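Local coordinates for putative transcriptional regulator protein, LacI family (Rhizobium etli, PDB 3MIZ) that probably binds operator DNA as a LacI-family transcriptional repressor, its periplasmic-binding-protein-like region presumably sensing a small effector molecule, at residues F232-T237 / L246-L251; Y136-P141 / L148-F153. All coordinates share one frame; numbering follows the deposited sequence.

Contact 1 (F232-T237 / L246-L251); sequences FDDFRT and LTTAAL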
loop_
_atom_site.group_PDB
_atom_site.type_symbol
_atom_site.label_atom_id
_atom_site.label_comp_id
_atom_site.label_asym_id
_atom_site.label_seq_id
_atom_site.Cartn_x
_atom_site.Cartn_y
_atom_site.Cartn_z
ATOM N N PHE A 232 -11.791 6.537 -7.258
ATOM C CA PHE A 232 -11.883 7.333 -6.046
ATOM C C PHE A 232 -10.721 6.991 -5.113
ATOM O O PHE A 232 -10.382 5.811 -4.952
ATOM C CB PHE A 232 -13.215 7.072 -5.330
ATOM C CG PHE A 232 -13.689 8.229 -4.493
ATOM C CD1 PHE A 232 -12.950 8.662 -3.392
ATOM C CD2 PHE A 232 -14.873 8.894 -4.813
ATOM C CE1 PHE A 232 -13.379 9.743 -2.618
ATOM C CE2 PHE A 232 -15.316 9.978 -4.045
ATOM C CZ PHE A 232 -14.566 10.403 -2.945
ATOM N N ASP A 233 -10.132 8.036 -4.527
ATOM C CA ASP A 233 -9.021 7.977 -3.561
ATOM C C ASP A 233 -7.717 8.624 -4.031
ATOM O O ASP A 233 -6.999 9.242 -3.250
ATOM C CB ASP A 233 -8.650 6.536 -3.192
ATOM C CG ASP A 233 -9.719 5.812 -2.399
ATOM O OD1 ASP A 233 -10.776 6.396 -2.081
ATOM O OD2 ASP A 233 -9.476 4.625 -2.106
ATOM N N ASP A 234 -7.433 8.452 -5.320
ATOM C CA ASP A 234 -6.182 8.845 -5.967
ATOM C C ASP A 234 -5.065 8.068 -5.287
ATOM O O ASP A 234 -4.111 8.637 -4.747
ATOM C CB ASP A 234 -5.867 10.343 -5.923
ATOM C CG ASP A 234 -4.712 10.708 -6.885
ATOM O OD1 ASP A 234 -4.575 10.031 -7.934
ATOM O OD2 ASP A 234 -3.947 11.659 -6.610
ATOM N N PHE A 235 -5.231 6.751 -5.289
ATOM C CA PHE A 235 -4.258 5.820 -4.730
ATOM C C PHE A 235 -3.196 5.763 -5.824
ATOM O O PHE A 235 -3.356 5.041 -6.803
ATOM C CB PHE A 235 -4.926 4.451 -4.525
ATOM C CG PHE A 235 -4.005 3.377 -3.999
ATOM C CD1 PHE A 235 -2.947 3.683 -3.150
ATOM C CD2 PHE A 235 -4.235 2.042 -4.324
ATOM C CE1 PHE A 235 -2.130 2.675 -2.631
ATOM C CE2 PHE A 235 -3.427 1.026 -3.808
ATOM C CZ PHE A 235 -2.371 1.344 -2.959
ATOM N N ARG A 236 -2.129 6.546 -5.650
ATOM C CA ARG A 236 -1.043 6.657 -6.626
ATOM C C ARG A 236 -0.550 5.354 -7.258
ATOM O O ARG A 236 -0.344 5.288 -8.468
ATOM C CB ARG A 236 0.157 7.390 -6.012
ATOM C CG ARG A 236 -0.169 8.686 -5.285
ATOM C CD ARG A 236 -0.564 8.422 -3.833
ATOM N NE ARG A 236 -0.299 9.578 -2.976
ATOM C CZ ARG A 236 -0.971 10.723 -3.031
ATOM N NH1 ARG A 236 -1.961 10.877 -3.901
ATOM N NH2 ARG A 236 -0.651 11.719 -2.216
ATOM N N THR A 237 -0.343 4.332 -6.440
ATOM C CA THR A 237 0.123 3.040 -6.927
ATOM C C THR A 237 -0.714 2.580 -8.127
ATOM O O THR A 237 -0.202 2.015 -9.096
ATOM C CB THR A 237 0.030 1.988 -5.805
ATOM O OG1 THR A 237 0.944 2.336 -4.756
ATOM C CG2 THR A 237 0.356 0.602 -6.327
ATOM N N LEU A 246 -6.012 7.342 -14.766
ATOM C CA LEU A 246 -7.337 7.384 -14.138
ATOM C C LEU A 246 -7.797 8.707 -13.528
ATOM O O LEU A 246 -7.144 9.261 -12.637
ATOM C CB LEU A 246 -7.412 6.300 -13.062
ATOM C CG LEU A 246 -8.762 6.032 -12.393
ATOM C CD1 LEU A 246 -9.750 5.468 -13.408
ATOM C CD2 LEU A 246 -8.563 5.042 -11.258
ATOM N N THR A 247 -8.933 9.203 -14.005
ATOM C CA THR A 247 -9.511 10.430 -13.469
ATOM C C THR A 247 -10.179 9.997 -12.163
ATOM O O THR A 247 -10.918 9.015 -12.137
ATOM C CB THR A 247 -10.518 11.018 -14.453
ATOM O OG1 THR A 247 -9.798 11.541 -15.584
ATOM C CG2 THR A 247 -11.332 12.131 -13.802
ATOM N N THR A 248 -9.927 10.726 -11.082
ATOM C CA THR A 248 -10.458 10.307 -9.786
ATOM C C THR A 248 -10.696 11.477 -8.837
ATOM O O THR A 248 -10.575 12.641 -9.218
ATOM C CB THR A 248 -9.447 9.298 -9.147
ATOM O OG1 THR A 248 -10.005 8.681 -7.983
ATOM C CG2 THR A 248 -8.162 10.020 -8.757
ATOM N N ALA A 249 -11.059 11.147 -7.599
ATOM C CA ALA A 249 -11.282 12.137 -6.551
ATOM C C ALA A 249 -10.225 11.795 -5.509
ATOM O O ALA A 249 -10.190 10.675 -4.993
ATOM C CB ALA A 249 -12.684 11.988 -5.968
ATOM N N ALA A 250 -9.354 12.749 -5.208
ATOM C CA ALA A 250 -8.285 12.492 -4.264
ATOM C C ALA A 250 -8.686 12.679 -2.815
ATOM O O ALA A 250 -9.171 13.741 -2.427
ATOM C CB ALA A 250 -7.097 13.383 -4.572
ATOM N N LEU A 251 -8.491 11.641 -2.013
ATOM C CA LEU A 251 -8.786 11.766 -0.593
ATOM C C LEU A 251 -7.603 12.609 -0.130
ATOM O O LEU A 251 -6.453 12.285 -0.437
ATOM C CB LEU A 251 -8.773 10.396 0.085
ATOM C CG LEU A 251 -10.002 9.499 -0.087
ATOM C CD1 LEU A 251 -9.693 8.116 0.488
ATOM C CD2 LEU A 251 -11.203 10.117 0.618
HETATM O O HOH W 1 -5.108 10.839 -2.160
#
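With CG anti to the backbone N (chi1 -153°), the Phe232 ring swings round to meet Ala249, although its CB leaves the backbone on the side turned from segment 246-251. Ala249 CB sits over the centre of one ring face, 3.8 Å from the centroid of the Phe232 ring, a CH-pi contact almost on the ring normal. Leu251 CD2 meets the same ring at its edge, in plane, 3.9 Å from Phe232 CE1. The backbones join at a single bridge around Asp233. Asp233 N donates to Ala249 O at 2.7 Å, nearly head-on to the carbonyl, whereas Leu251 N reaches Asp233 O at 3.1 Å from above the carbonyl plane. A water completes the join, donating to both Asp233 O and Leu251 O. On Asp233 itself, OD1 lies 3.3 Å from Leu251 CD1, the two side chains running side by side. Beyond the bridge, Asp234 CB packs on Ala250 CB at 3.5 Å, and the Thr248 side chain crosses that of Asp234 at about a right angle, its CG2 against Asp234 CA and CB. Their polar ends find partners beyond the two segments: Asp234 OD1 forms a salt bridge with Arg287, and Thr248 OG1 is hydrogen-bonded to Asp206. Strand 248-250, outermost in its sheet within this chain, pairs antiparallel with strand 277-285, while helix 115-127 touches Phe232 and Ala249 and helix 206-217 begins beside Asp233.

Contact 2 (Y136-P141 / L148-F153); sequences YIRLNP and LRLDAF
Strand 134-138 and helix 144-160 are the first two elements of a beta-alpha-beta unit, and this contact packs that helix on its own strand. The short segments run nearly antiparallel, at 157°, with axes 10.0 Å apart. Tyr136 packs against three residues of the helix. Its CB touches Phe153 CE2 at 3.5 Å, and its ring is near parallel to that of Phe153 but slid aside, the planes 25° apart, with Tyr136 CD1 over the rim of one phenylalanine face. On the same side of the ring, Leu150 CD1 approaches Tyr136 CD2 obliquely at 3.9 Å. The chi1 of -172°, which sets CG anti to the backbone N, carries the ring along the helix until OH lies 3.4 Å from Arg149 CB. An alanine here would remove the ring and is likely to leave Phe153 and Leu150 facing a gap between strand and helix. The second methyl of Leu150, CD2, rests over one face of the Arg138 guanidinium, 3.4 Å from Arg138 NE; a bend at chi3 turns that arginine back toward the helix. Leu139 CD2 meets Arg149 NH1 more loosely, at 4.0 Å. Arg149 is held from outside the two segments, by a salt bridge to Asp115 and a hydrogen bond to Gly204 O. A helix laid nearly antiparallel on its strand is the beta-alpha half of a beta-alpha-beta crossover, the building unit of periplasmic-binding-protein-like domains.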
loop_
_atom_site.group_PDB
_atom_site.type_symbol
_atom_site.label_atom_id
_atom_site.label_comp_id
_atom_site.label_asym_id
_atom_site.label_seq_id
_atom_site.Cartn_x
_atom_site.Cartn_y
_atom_site.Cartn_z
ATOM N N TYR A 136 -22.104 1.991 -11.573
ATOM C CA TYR A 136 -21.408 2.235 -10.318
ATOM C C TYR A 136 -21.194 0.884 -9.639
ATOM O O TYR A 136 -22.155 0.178 -9.335
ATOM C CB TYR A 136 -22.242 3.149 -9.407
ATOM C CG TYR A 136 -21.505 3.596 -8.163
ATOM C CD1 TYR A 136 -20.770 4.786 -8.147
ATOM C CD2 TYR A 136 -21.472 2.789 -7.025
ATOM C CE1 TYR A 136 -20.011 5.155 -7.025
ATOM C CE2 TYR A 136 -20.717 3.144 -5.904
ATOM C CZ TYR A 136 -19.987 4.326 -5.913
ATOM O OH TYR A 136 -19.210 4.653 -4.826
ATOM N N ILE A 137 -19.938 0.507 -9.434
ATOM C CA ILE A 137 -19.639 -0.752 -8.771
ATOM C C ILE A 137 -19.191 -0.393 -7.359
ATOM O O ILE A 137 -18.155 0.258 -7.147
ATOM C CB ILE A 137 -18.572 -1.548 -9.541
ATOM C CG1 ILE A 137 -19.052 -1.783 -10.980
ATOM C CG2 ILE A 137 -18.355 -2.894 -8.886
ATOM C CD1 ILE A 137 -18.123 -2.648 -11.810
ATOM N N ARG A 138 -20.021 -0.801 -6.403
ATOM C CA ARG A 138 -19.853 -0.515 -4.983
ATOM C C ARG A 138 -18.700 -1.119 -4.201
ATOM O O ARG A 138 -18.389 -2.307 -4.313
ATOM C CB ARG A 138 -21.145 -0.880 -4.242
ATOM C CG ARG A 138 -22.386 -0.183 -4.769
ATOM C CD ARG A 138 -23.641 -0.803 -4.179
ATOM N NE ARG A 138 -23.680 -0.680 -2.721
ATOM C CZ ARG A 138 -24.636 -1.205 -1.960
ATOM N NH1 ARG A 138 -25.624 -1.891 -2.519
ATOM N NH2 ARG A 138 -24.618 -1.026 -0.646
ATOM N N LEU A 139 -18.095 -0.273 -3.378
ATOM C CA LEU A 139 -17.022 -0.676 -2.484
ATOM C C LEU A 139 -17.751 -1.375 -1.327
ATOM O O LEU A 139 -18.968 -1.215 -1.170
ATOM C CB LEU A 139 -16.288 0.569 -1.970
ATOM C CG LEU A 139 -15.159 0.416 -0.947
ATOM C CD1 LEU A 139 -14.006 -0.367 -1.541
ATOM C CD2 LEU A 139 -14.691 1.799 -0.515
ATOM N N ASN A 140 -17.010 -2.145 -0.535
ATOM C CA ASN A 140 -17.557 -2.877 0.611
ATOM C C ASN A 140 -18.595 -2.051 1.375
ATOM O O ASN A 140 -18.264 -1.022 1.953
ATOM C CB ASN A 140 -16.427 -3.266 1.568
ATOM C CG ASN A 140 -16.834 -4.370 2.532
ATOM O OD1 ASN A 140 -17.992 -4.460 2.940
ATOM N ND2 ASN A 140 -15.877 -5.205 2.907
ATOM N N PRO A 141 -19.864 -2.499 1.394
ATOM C CA PRO A 141 -20.963 -1.805 2.086
ATOM C C PRO A 141 -20.760 -1.570 3.583
ATOM O O PRO A 141 -21.411 -0.702 4.173
ATOM C CB PRO A 141 -22.170 -2.701 1.813
ATOM C CG PRO A 141 -21.844 -3.325 0.508
ATOM C CD PRO A 141 -20.374 -3.666 0.654
ATOM N N LEU A 148 -21.504 6.484 1.687
ATOM C CA LEU A 148 -21.662 7.917 1.450
ATOM C C LEU A 148 -21.401 8.272 -0.013
ATOM O O LEU A 148 -22.056 9.148 -0.562
ATOM C CB LEU A 148 -20.715 8.720 2.335
ATOM C CG LEU A 148 -20.999 8.632 3.835
ATOM C CD1 LEU A 148 -19.969 9.460 4.594
ATOM C CD2 LEU A 148 -22.406 9.138 4.112
ATOM N N ARG A 149 -20.441 7.604 -0.640
ATOM C CA ARG A 149 -20.145 7.877 -2.043
ATOM C C ARG A 149 -21.327 7.438 -2.904
ATOM O O ARG A 149 -21.656 8.081 -3.905
ATOM C CB ARG A 149 -18.874 7.137 -2.469
ATOM C CG ARG A 149 -17.661 7.566 -1.669
ATOM C CD ARG A 149 -16.441 6.712 -1.961
ATOM N NE ARG A 149 -15.376 7.013 -1.011
ATOM C CZ ARG A 149 -14.186 6.425 -1.009
ATOM N NH1 ARG A 149 -13.895 5.494 -1.910
ATOM N NH2 ARG A 149 -13.287 6.771 -0.100
ATOM N N LEU A 150 -21.962 6.344 -2.503
ATOM C CA LEU A 150 -23.115 5.819 -3.225
ATOM C C LEU A 150 -24.315 6.740 -3.009
ATOM O O LEU A 150 -25.102 6.980 -3.931
ATOM C CB LEU A 150 -23.445 4.403 -2.746
ATOM C CG LEU A 150 -24.725 3.785 -3.329
ATOM C CD1 LEU A 150 -24.614 3.656 -4.855
ATOM C CD2 LEU A 150 -24.957 2.431 -2.690
ATOM N N ASP A 151 -24.454 7.261 -1.792
ATOM C CA ASP A 151 -25.557 8.176 -1.503
ATOM C C ASP A 151 -25.446 9.377 -2.440
ATOM O O ASP A 151 -26.448 9.871 -2.963
ATOM C CB ASP A 151 -25.499 8.692 -0.065
ATOM C CG ASP A 151 -25.884 7.645 0.970
ATOM O OD1 ASP A 151 -26.570 6.651 0.629
ATOM O OD2 ASP A 151 -25.509 7.843 2.145
ATOM N N ALA A 152 -24.218 9.846 -2.638
ATOM C CA ALA A 152 -23.962 11.006 -3.490
ATOM C C ALA A 152 -24.297 10.704 -4.938
ATOM O O ALA A 152 -24.917 11.514 -5.619
ATOM C CB ALA A 152 -22.510 11.433 -3.379
ATOM N N PHE A 153 -23.876 9.539 -5.406
ATOM C CA PHE A 153 -24.137 9.134 -6.781
ATOM C C PHE A 153 -25.640 9.101 -7.032
ATOM O O PHE A 153 -26.125 9.626 -8.037
ATOM C CB PHE A 153 -23.531 7.753 -7.037
ATOM C CG PHE A 153 -23.813 7.208 -8.407
ATOM C CD1 PHE A 153 -23.335 7.855 -9.541
ATOM C CD2 PHE A 153 -24.553 6.040 -8.563
ATOM C CE1 PHE A 153 -23.590 7.342 -10.818
ATOM C CE2 PHE A 153 -24.811 5.521 -9.832
ATOM C CZ PHE A 153 -24.329 6.173 -10.960
#

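Overall arrangement
Read from the N terminus, contact 2 comes first: strand 134-138 leads through a short connection into helix 144-160, and the contact closes that loop before the chain moves on to strand 167-174. Contact 1 opens only much later, after strand 228-230, and closes a second short loop that carries helix 236-239. The two are therefore in series, neither nested nor crossed. Their centres lie about 15 Å apart, yet they meet through Arg149 of contact 2, whose guanidinium packs on the Phe232 ring in a cation-pi contact and makes a weak, long ion pair with Asp233. That arginine ties the helix of the beta-alpha-beta unit to the bridge beside strand 248-250, a strand of another sheet.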